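Local coordinates for putative lipoprotein (PDB 2G5G) that binds heme as a cofacial pair on dimerization and probably takes part in bacterial heme transport or uptake, at residues K55-Q60 with K121-F126; F78-E83 with S133-L138; V244-S249 with Y260-K265. One frame throughout, in Å; residues are numbered along the deposited sequence.

How the interactions relate
The three contacts sample one mixed sheet and the helices packed on it. Interaction 2 pairs strand 78-82 with the edge strand 137-141, interaction 3 pairs strands 243-248 and 260-264 farther across the same sheet, and their nearest atoms are about 9 Å apart. Interaction 1 touches both: Phe-126 CE2 packs 4.0 Å from Leu-82 CD2, while Ser-59 OG lies 2.7 Å from Tyr-264 OH, a probable hydrogen bond, and His-56 NE2 2.9 Å from Ser-249 O. None of the three belongs to the heme pocket, which includes Tyr-151; the side chains of Tyr-123 and Leu-82 stand about 11 and 13 Å from a heme.

Interaction 1 of 3, residues K55-Q60 with K121-F126; sequences KHKISQ and KDYEQF
Lys-57 reaches from helix 54-73 to the turn before helix 124-131, and its ammonium group carries the polar half of this contact. NZ donates to the carbonyl oxygen of Asp-122, with 2.8 Å between Lys-57 NZ and Asp-122 O. The approach is tilted 27° from the carbonyl plane. The lysine chain bends at its last three torsions, ending with chi4 -71°, and CG, CD and CE thereby curl round the same Asp-122 oxygen.

The same nitrogen forms a cation-pi interaction with Tyr-123, the N-cap residue of helix 124-131. Lys-57 NZ sits over one ring face, 3.7 Å from the centroid of the Tyr-123 ring, and is displaced toward the rim on the CE2 and CZ side. The phenol OH bonds to Glu-49, whose carboxylate also takes a salt bridge from Lys-57.

Water extends the polar network. One molecule donates to Gln-60 OE1 at 2.7 Å and, over a longer 3.2 Å, to Asp-122 O. Gln-60 NE2 bonds to Glu-49, so both ends of the amide are held.

Apolar packing involves the root of the same side chain: Gln-60 CB rests 3.7 Å from Phe-126 CD1, and the amide and ring planes are almost perpendicular, 82° apart. With CG anti to the backbone N, Phe-126 swings its ring toward the helix; beyond the two segments, both residues pack on Leu-218 of the central sheet.

Chemically, a largely buried ammonium is met by a carbonyl, an aromatic face, the Glu-49 carboxylate and, as a further hydrogen-bond acceptor, His-51 O. Such surroundings would be expected to favour the protonated lysine, joining the helix to the turn through electrostatics as well as packing.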
loop_
_atom_site.group_PDB
_atom_site.type_symbol
_atom_site.label_atom_id
_atom_site.label_comp_id
_atom_site.label_asym_id
_atom_site.label_seq_id
_atom_site.Cartn_x
_atom_site.Cartn_y
_atom_site.Cartn_z
ATOM N N LYS A 55 -11.284 -5.003 26.099
ATOM C CA LYS A 55 -10.743 -5.405 27.401
ATOM C C LYS A 55 -9.264 -5.000 27.555
ATOM O O LYS A 55 -8.799 -4.744 28.680
ATOM C CB LYS A 55 -10.881 -6.906 27.598
ATOM C CG LYS A 55 -12.277 -7.336 28.019
ATOM C CD LYS A 55 -12.344 -8.843 28.103
ATOM C CE LYS A 55 -13.782 -9.346 28.217
ATOM N NZ LYS A 55 -13.767 -10.837 28.238
ATOM N N HIS A 56 -8.553 -4.941 26.434
ATOM C CA HIS A 56 -7.166 -4.458 26.444
ATOM C C HIS A 56 -7.135 -3.010 26.846
ATOM O O HIS A 56 -6.346 -2.597 27.706
ATOM C CB HIS A 56 -6.513 -4.645 25.067
ATOM C CG HIS A 56 -6.195 -6.077 24.761
ATOM N ND1 HIS A 56 -5.419 -6.459 23.698
ATOM C CD2 HIS A 56 -6.576 -7.218 25.381
ATOM C CE1 HIS A 56 -5.325 -7.782 23.674
ATOM N NE2 HIS A 56 -6.005 -8.263 24.702
ATOM N N LYS A 57 -8.023 -2.237 26.213
ATOM C CA LYS A 57 -8.115 -0.818 26.501
ATOM C C LYS A 57 -8.414 -0.530 27.973
ATOM O O LYS A 57 -7.777 0.320 28.585
ATOM C CB LYS A 57 -9.024 -0.149 25.458
ATOM C CG LYS A 57 -8.159 0.073 24.236
ATOM C CD LYS A 57 -8.762 -0.348 22.970
ATOM C CE LYS A 57 -7.704 -0.840 22.069
ATOM N NZ LYS A 57 -6.722 0.095 21.439
ATOM N N ILE A 58 -9.324 -1.278 28.577
ATOM C CA ILE A 58 -9.544 -1.150 30.017
ATOM C C ILE A 58 -8.282 -1.475 30.851
ATOM O O ILE A 58 -7.932 -0.755 31.796
ATOM C CB ILE A 58 -10.757 -2.009 30.503
ATOM C CG1 ILE A 58 -12.037 -1.575 29.775
ATOM C CG2 ILE A 58 -10.922 -1.844 31.998
ATOM C CD1 ILE A 58 -13.172 -2.627 29.773
ATOM N N SER A 59 -7.630 -2.587 30.509
ATOM C CA SER A 59 -6.387 -3.032 31.152
ATOM C C SER A 59 -5.239 -1.988 31.127
ATOM O O SER A 59 -4.506 -1.817 32.099
ATOM C CB SER A 59 -5.952 -4.339 30.469
ATOM O OG SER A 59 -6.858 -5.382 30.828
ATOM N N GLN A 60 -5.117 -1.297 30.007
ATOM C CA GLN A 60 -4.104 -0.252 29.841
ATOM C C GLN A 60 -4.309 0.879 30.851
ATOM O O GLN A 60 -3.365 1.330 31.473
ATOM C CB GLN A 60 -4.110 0.260 28.420
ATOM C CG GLN A 60 -3.778 -0.790 27.411
ATOM C CD GLN A 60 -4.325 -0.510 26.019
ATOM O OE1 GLN A 60 -4.703 0.614 25.684
ATOM N NE2 GLN A 60 -4.352 -1.555 25.180
ATOM N N LYS A 121 -11.791 6.192 18.863
ATOM C CA LYS A 121 -12.645 5.427 19.785
ATOM C C LYS A 121 -11.858 4.400 20.597
ATOM O O LYS A 121 -12.107 4.200 21.797
ATOM C CB LYS A 121 -13.773 4.711 19.007
ATOM C CG LYS A 121 -14.375 3.487 19.745
ATOM C CD LYS A 121 -15.823 3.178 19.323
ATOM C CE LYS A 121 -16.812 4.036 20.133
ATOM N NZ LYS A 121 -17.972 4.491 19.309
ATOM N N ASP A 122 -10.905 3.767 19.929
ATOM C CA ASP A 122 -10.092 2.694 20.504
ATOM C C ASP A 122 -8.922 3.207 21.348
ATOM O O ASP A 122 -8.164 2.408 21.918
ATOM C CB ASP A 122 -9.552 1.811 19.373
ATOM C CG ASP A 122 -10.643 0.981 18.711
ATOM O OD1 ASP A 122 -11.673 0.745 19.370
ATOM O OD2 ASP A 122 -10.457 0.563 17.550
ATOM N N TYR A 123 -8.781 4.536 21.417
ATOM C CA TYR A 123 -7.632 5.171 22.079
ATOM C C TYR A 123 -8.008 6.282 23.060
ATOM O O TYR A 123 -7.224 6.619 23.927
ATOM C CB TYR A 123 -6.593 5.607 21.034
ATOM C CG TYR A 123 -6.009 4.387 20.392
ATOM C CD1 TYR A 123 -6.508 3.902 19.178
ATOM C CD2 TYR A 123 -5.021 3.638 21.051
ATOM C CE1 TYR A 123 -6.012 2.718 18.608
ATOM C CE2 TYR A 123 -4.521 2.458 20.488
ATOM C CZ TYR A 123 -5.020 2.008 19.269
ATOM O OH TYR A 123 -4.531 0.861 18.709
ATOM N N GLU A 124 -9.234 6.794 22.968
ATOM C CA GLU A 124 -9.609 7.968 23.752
ATOM C C GLU A 124 -9.486 7.815 25.248
ATOM O O GLU A 124 -9.021 8.735 25.920
ATOM C CB GLU A 124 -11.032 8.457 23.400
ATOM C CG GLU A 124 -12.164 7.573 23.888
ATOM C CD GLU A 124 -13.491 8.309 23.910
ATOM O OE1 GLU A 124 -13.704 9.211 23.047
ATOM O OE2 GLU A 124 -14.305 7.983 24.801
ATOM N N GLN A 125 -9.919 6.674 25.774
ATOM C CA GLN A 125 -9.939 6.466 27.216
ATOM C C GLN A 125 -8.510 6.494 27.747
ATOM O O GLN A 125 -8.221 7.209 28.707
ATOM C CB GLN A 125 -10.627 5.139 27.580
ATOM C CG GLN A 125 -10.888 4.926 29.083
ATOM C CD GLN A 125 -11.374 3.512 29.412
ATOM O OE1 GLN A 125 -11.525 2.663 28.517
ATOM N NE2 GLN A 125 -11.621 3.253 30.699
ATOM N N PHE A 126 -7.627 5.724 27.114
ATOM C CA PHE A 126 -6.244 5.617 27.585
ATOM C C PHE A 126 -5.488 6.938 27.393
ATOM O O PHE A 126 -4.829 7.434 28.331
ATOM C CB PHE A 126 -5.508 4.495 26.853
ATOM C CG PHE A 126 -4.053 4.347 27.260
ATOM C CD1 PHE A 126 -3.724 3.923 28.533
ATOM C CD2 PHE A 126 -3.030 4.614 26.349
ATOM C CE1 PHE A 126 -2.387 3.771 28.908
ATOM C CE2 PHE A 126 -1.679 4.442 26.709
ATOM C CZ PHE A 126 -1.372 4.029 27.993
HETATM O O HOH W 1 -5.725 2.553 24.058
#

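Interaction 2 of 3, residues F78-E83 with S133-L138; sequences FDVALE and SKSKIL
Val-80 uses both backbone polar groups to pair with 133-138: its N donates to Lys-136 O at 3.0 Å, and its O accepts from Leu-138 N at 2.8 Å. Leu-138 O then receives Leu-82 N, from Leu-82 N to Leu-138 O 3.0 Å. N-terminal to this ladder, two bonds pair a side chain with backbone. Lys-136 N bonds to Asp-79 OD1 at 2.9 Å, meeting it from above the carboxylate plane, and Ser-135 OG reaches Phe-78 O at 2.7 Å. OG, anti to its own carbonyl carbon (chi1 -66°), is turned to Phe-78 O; the hydrogen bond is tilted 33° from the Phe-78 carbonyl plane.

This is parallel pairing at the edge of the mixed sheet within the chain, with Val-80 opposite Ile-137 and Ala-81 opposite Leu-138. On the Ile-137 face, the side chains of Leu-82 and Ile-137 cross at a slant, Leu-82 CD1 to Ile-137 CG2 3.7 Å; on the other face, Ala-81 CB meets Leu-138 CB at 4.1 Å.

Farther out, helix 124-131 packs on the Val-80 and Ile-137 face. His-211 and Asn-213 both bond Asp-79 OD2, positioning the carboxylate whose other oxygen receives Lys-136 N. The lysine's ammonium turns elsewhere, to a salt bridge with Asp-94.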
loop_
_atom_site.group_PDB
_atom_site.type_symbol
_atom_site.label_atom_id
_atom_site.label_comp_id
_atom_site.label_asym_id
_atom_site.label_seq_id
_atom_site.Cartn_x
_atom_site.Cartn_y
_atom_site.Cartn_z
ATOM N N PHE A 78 7.548 10.053 34.693
ATOM C CA PHE A 78 7.080 8.851 33.994
ATOM C C PHE A 78 6.325 9.244 32.748
ATOM O O PHE A 78 5.266 9.911 32.837
ATOM C CB PHE A 78 6.166 8.028 34.920
ATOM C CG PHE A 78 5.580 6.794 34.278
ATOM C CD1 PHE A 78 4.205 6.552 34.337
ATOM C CD2 PHE A 78 6.409 5.849 33.666
ATOM C CE1 PHE A 78 3.661 5.395 33.779
ATOM C CE2 PHE A 78 5.859 4.674 33.095
ATOM C CZ PHE A 78 4.506 4.452 33.169
ATOM N N ASP A 79 6.846 8.820 31.591
ATOM C CA ASP A 79 6.270 9.193 30.284
ATOM C C ASP A 79 5.702 8.010 29.499
ATOM O O ASP A 79 6.011 6.884 29.834
ATOM C CB ASP A 79 7.313 9.898 29.450
ATOM C CG ASP A 79 7.781 11.201 30.094
ATOM O OD1 ASP A 79 6.961 11.856 30.778
ATOM O OD2 ASP A 79 8.967 11.547 29.937
ATOM N N VAL A 80 4.887 8.280 28.469
ATOM C CA VAL A 80 4.237 7.235 27.655
ATOM C C VAL A 80 4.512 7.430 26.168
ATOM O O VAL A 80 4.211 8.478 25.598
ATOM C CB VAL A 80 2.718 7.150 27.910
ATOM C CG1 VAL A 80 2.052 6.107 26.972
ATOM C CG2 VAL A 80 2.457 6.772 29.341
ATOM N N ALA A 81 5.140 6.425 25.556
ATOM C CA ALA A 81 5.412 6.452 24.125
ATOM C C ALA A 81 4.299 5.668 23.434
ATOM O O ALA A 81 3.780 4.691 23.971
ATOM C CB ALA A 81 6.794 5.810 23.832
ATOM N N LEU A 82 3.945 6.097 22.237
ATOM C CA LEU A 82 2.812 5.531 21.516
ATOM C C LEU A 82 3.209 5.124 20.117
ATOM O O LEU A 82 3.686 5.950 19.320
ATOM C CB LEU A 82 1.614 6.514 21.499
ATOM C CG LEU A 82 0.884 6.841 22.807
ATOM C CD1 LEU A 82 -0.195 7.911 22.600
ATOM C CD2 LEU A 82 0.290 5.607 23.456
ATOM N N GLU A 83 3.021 3.841 19.797
ATOM C CA GLU A 83 3.156 3.396 18.408
ATOM C C GLU A 83 2.256 4.277 17.517
ATOM O O GLU A 83 2.551 4.466 16.333
ATOM C CB GLU A 83 2.711 1.927 18.256
ATOM C CG GLU A 83 2.694 1.417 16.782
ATOM C CD GLU A 83 2.032 0.035 16.603
ATOM O OE1 GLU A 83 1.573 -0.572 17.586
ATOM O OE2 GLU A 83 1.969 -0.425 15.458
ATOM N N SER A 133 -2.390 13.487 33.071
ATOM C CA SER A 133 -1.597 13.177 34.249
ATOM C C SER A 133 -0.317 13.995 34.126
ATOM O O SER A 133 -0.225 14.890 33.311
ATOM C CB SER A 133 -1.255 11.672 34.297
ATOM O OG SER A 133 -0.540 11.295 33.115
ATOM N N LYS A 134 0.688 13.643 34.907
ATOM C CA LYS A 134 1.999 14.266 34.811
ATOM C C LYS A 134 2.885 13.692 33.696
ATOM O O LYS A 134 4.024 14.148 33.502
ATOM C CB LYS A 134 2.677 14.143 36.166
ATOM C CG LYS A 134 2.010 15.024 37.225
ATOM C CD LYS A 134 2.633 14.800 38.560
ATOM C CE LYS A 134 2.340 15.991 39.438
ATOM N NZ LYS A 134 3.327 16.143 40.536
ATOM N N SER A 135 2.377 12.696 32.966
ATOM C CA SER A 135 3.144 12.080 31.884
ATOM C C SER A 135 3.235 12.953 30.654
ATOM O O SER A 135 2.290 13.662 30.321
ATOM C CB SER A 135 2.507 10.748 31.456
ATOM O OG SER A 135 2.605 9.817 32.499
ATOM N N LYS A 136 4.360 12.877 29.958
ATOM C CA LYS A 136 4.420 13.399 28.608
ATOM C C LYS A 136 4.176 12.282 27.580
ATOM O O LYS A 136 4.677 11.147 27.721
ATOM C CB LYS A 136 5.756 14.099 28.321
ATOM C CG LYS A 136 5.785 14.801 26.966
ATOM C CD LYS A 136 6.836 15.879 26.890
ATOM C CE LYS A 136 8.141 15.287 26.453
ATOM N NZ LYS A 136 9.135 16.367 26.164
ATOM N N ILE A 137 3.410 12.602 26.546
ATOM C CA ILE A 137 3.243 11.662 25.420
ATOM C C ILE A 137 4.365 11.789 24.413
ATOM O O ILE A 137 4.652 12.894 23.900
ATOM C CB ILE A 137 1.831 11.784 24.739
ATOM C CG1 ILE A 137 0.757 11.327 25.732
ATOM C CG2 ILE A 137 1.775 10.954 23.449
ATOM C CD1 ILE A 137 -0.688 11.525 25.311
ATOM N N LEU A 138 5.001 10.656 24.113
ATOM C CA LEU A 138 6.057 10.610 23.117
ATOM C C LEU A 138 5.576 9.909 21.838
ATOM O O LEU A 138 4.864 8.904 21.920
ATOM C CB LEU A 138 7.297 9.871 23.675
ATOM C CG LEU A 138 7.773 10.189 25.100
ATOM C CD1 LEU A 138 8.914 9.210 25.530
ATOM C CD2 LEU A 138 8.223 11.675 25.228
HETATM O O HOH W 2 6.348 12.615 34.694
#

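Interaction 3 of 3, residues V244-S249 with Y260-K265; sequences VVVNLS and YVLIYK
Ser-249 turns OG between its backbone N and carbonyl carbon (chi1 62°), which brings the hydroxyl 2.6 Å from Leu-262 O. Across the strands, Tyr-264 holds CG anti to its carbonyl carbon (chi1 -60°), setting the ring alongside 248-249 with its edge toward Ser-249 O. The two segments form a parallel pair in the mixed sheet, their axes 4.7 Å apart at an angle of 15°. Val-246, Asn-247 and Leu-248 stand opposite Tyr-260, Val-261 and Leu-262.

Asn-247 supplies the middle of the backbone ladder, its N donating to Tyr-260 O and its O accepting from Leu-262 N; Tyr-260 N bonds to Val-245 O at the start.

On the face bearing Val-246 and Leu-248, the apolar side chains pack against one another. CG2 of Val-244 comes in at the edge of the Tyr-260 ring, in its plane, 3.7 Å from CE1 of Tyr-260. Leu-262 CD1 meets Val-246 CG1 at 3.7 Å, while Leu-248 and Leu-262 run side by side in the same direction. Helix 32-39 packs against Val-246 and Tyr-260, and helix 54-73 holds the Tyr-264 phenol through Ser-59.

Leu-262 O accepts two donors: Ser-249 N lies in its carbonyl plane, and Ser-249 OG approaches on a lone pair. A water donates to that hydroxyl oxygen and accepts from Tyr-264 N, 3.0 Å from the water oxygen.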
loop_
_atom_site.group_PDB
_atom_site.type_symbol
_atom_site.label_atom_id
_atom_site.label_comp_id
_atom_site.label_asym_id
_atom_site.label_seq_id
_atom_site.Cartn_x
_atom_site.Cartn_y
_atom_site.Cartn_z
ATOM N N VAL A 244 11.016 -4.536 30.583
ATOM C CA VAL A 244 9.969 -5.506 30.956
ATOM C C VAL A 244 8.817 -5.422 29.947
ATOM O O VAL A 244 8.424 -4.325 29.504
ATOM C CB VAL A 244 9.449 -5.344 32.423
ATOM C CG1 VAL A 244 8.741 -3.988 32.610
ATOM C CG2 VAL A 244 8.519 -6.495 32.785
ATOM N N VAL A 245 8.295 -6.593 29.595
ATOM C CA VAL A 245 7.285 -6.705 28.548
ATOM C C VAL A 245 6.038 -7.334 29.134
ATOM O O VAL A 245 6.098 -8.420 29.739
ATOM C CB VAL A 245 7.763 -7.547 27.329
ATOM C CG1 VAL A 245 6.653 -7.594 26.253
ATOM C CG2 VAL A 245 9.112 -7.029 26.763
ATOM N N VAL A 246 4.930 -6.623 28.985
ATOM C CA VAL A 246 3.632 -7.097 29.457
ATOM C C VAL A 246 2.716 -7.228 28.269
ATOM O O VAL A 246 2.453 -6.241 27.558
ATOM C CB VAL A 246 2.976 -6.133 30.458
ATOM C CG1 VAL A 246 1.565 -6.692 30.909
ATOM C CG2 VAL A 246 3.860 -5.934 31.690
ATOM N N ASN A 247 2.206 -8.429 28.031
ATOM C CA ASN A 247 1.359 -8.604 26.847
ATOM C C ASN A 247 -0.065 -8.829 27.312
ATOM O O ASN A 247 -0.298 -9.561 28.281
ATOM C CB ASN A 247 1.796 -9.764 25.941
ATOM C CG ASN A 247 1.060 -9.735 24.575
ATOM O OD1 ASN A 247 0.655 -10.763 24.023
ATOM N ND2 ASN A 247 0.863 -8.548 24.060
ATOM N N LEU A 248 -0.997 -8.177 26.634
ATOM C CA LEU A 248 -2.435 -8.365 26.877
ATOM C C LEU A 248 -2.888 -9.470 25.913
ATOM O O LEU A 248 -2.867 -9.282 24.698
ATOM C CB LEU A 248 -3.182 -7.035 26.636
ATOM C CG LEU A 248 -2.603 -5.850 27.441
ATOM C CD1 LEU A 248 -3.314 -4.531 27.044
ATOM C CD2 LEU A 248 -2.639 -6.114 28.958
ATOM N N SER A 249 -3.220 -10.642 26.440
ATOM C CA SER A 249 -3.402 -11.799 25.538
ATOM C C SER A 249 -4.652 -11.717 24.677
ATOM O O SER A 249 -5.642 -11.073 25.028
ATOM C CB SER A 249 -3.365 -13.142 26.276
ATOM O OG SER A 249 -4.408 -13.256 27.223
ATOM N N TYR A 260 5.233 -10.831 31.424
ATOM C CA TYR A 260 3.945 -11.008 32.111
ATOM C C TYR A 260 2.887 -11.109 31.047
ATOM O O TYR A 260 3.025 -10.514 29.956
ATOM C CB TYR A 260 3.638 -9.827 33.072
ATOM C CG TYR A 260 4.648 -9.722 34.186
ATOM C CD1 TYR A 260 5.776 -8.884 34.049
ATOM C CD2 TYR A 260 4.527 -10.483 35.346
ATOM C CE1 TYR A 260 6.722 -8.799 35.060
ATOM C CE2 TYR A 260 5.480 -10.408 36.371
ATOM C CZ TYR A 260 6.579 -9.567 36.205
ATOM O OH TYR A 260 7.579 -9.477 37.148
ATOM N N VAL A 261 1.803 -11.849 31.334
ATOM C CA VAL A 261 0.729 -11.886 30.377
ATOM C C VAL A 261 -0.580 -11.787 31.146
ATOM O O VAL A 261 -0.742 -12.383 32.213
ATOM C CB VAL A 261 0.847 -13.122 29.380
ATOM C CG1 VAL A 261 0.861 -14.430 30.138
ATOM C CG2 VAL A 261 -0.232 -13.074 28.295
ATOM N N LEU A 262 -1.475 -10.950 30.634
ATOM C CA LEU A 262 -2.808 -10.850 31.197
ATOM C C LEU A 262 -3.694 -11.771 30.420
ATOM O O LEU A 262 -3.697 -11.741 29.198
ATOM C CB LEU A 262 -3.342 -9.413 31.133
ATOM C CG LEU A 262 -2.988 -8.621 32.382
ATOM C CD1 LEU A 262 -1.504 -8.216 32.259
ATOM C CD2 LEU A 262 -3.887 -7.347 32.502
ATOM N N ILE A 263 -4.430 -12.603 31.142
ATOM C CA ILE A 263 -5.231 -13.661 30.525
ATOM C C ILE A 263 -6.671 -13.390 30.932
ATOM O O ILE A 263 -6.955 -13.225 32.117
ATOM C CB ILE A 263 -4.792 -15.076 30.985
ATOM C CG1 ILE A 263 -3.360 -15.371 30.502
ATOM C CG2 ILE A 263 -5.766 -16.151 30.444
ATOM C CD1 ILE A 263 -2.721 -16.570 31.158
ATOM N N TYR A 264 -7.546 -13.322 29.935
ATOM C CA TYR A 264 -8.936 -12.888 30.138
ATOM C C TYR A 264 -9.917 -14.069 30.132
ATOM O O TYR A 264 -9.728 -15.029 29.392
ATOM C CB TYR A 264 -9.336 -11.869 29.062
ATOM C CG TYR A 264 -8.473 -10.633 29.057
ATOM C CD1 TYR A 264 -7.413 -10.507 28.158
ATOM C CD2 TYR A 264 -8.702 -9.599 29.965
ATOM C CE1 TYR A 264 -6.594 -9.383 28.160
ATOM C CE2 TYR A 264 -7.888 -8.447 29.973
ATOM C CZ TYR A 264 -6.848 -8.350 29.062
ATOM O OH TYR A 264 -6.033 -7.233 29.072
ATOM N N LYS A 265 -10.953 -13.980 30.959
ATOM C CA LYS A 265 -11.983 -15.034 31.063
ATOM C C LYS A 265 -13.045 -14.917 29.958
ATOM O O LYS A 265 -13.684 -13.865 29.807
ATOM C CB LYS A 265 -12.643 -15.014 32.446
ATOM C CG LYS A 265 -11.911 -15.829 33.537
ATOM C CD LYS A 265 -10.410 -15.546 33.658
ATOM C CE LYS A 265 -9.982 -15.381 35.128
ATOM N NZ LYS A 265 -10.427 -16.477 36.058
HETATM O O HOH W 3 -6.930 -14.167 27.132
#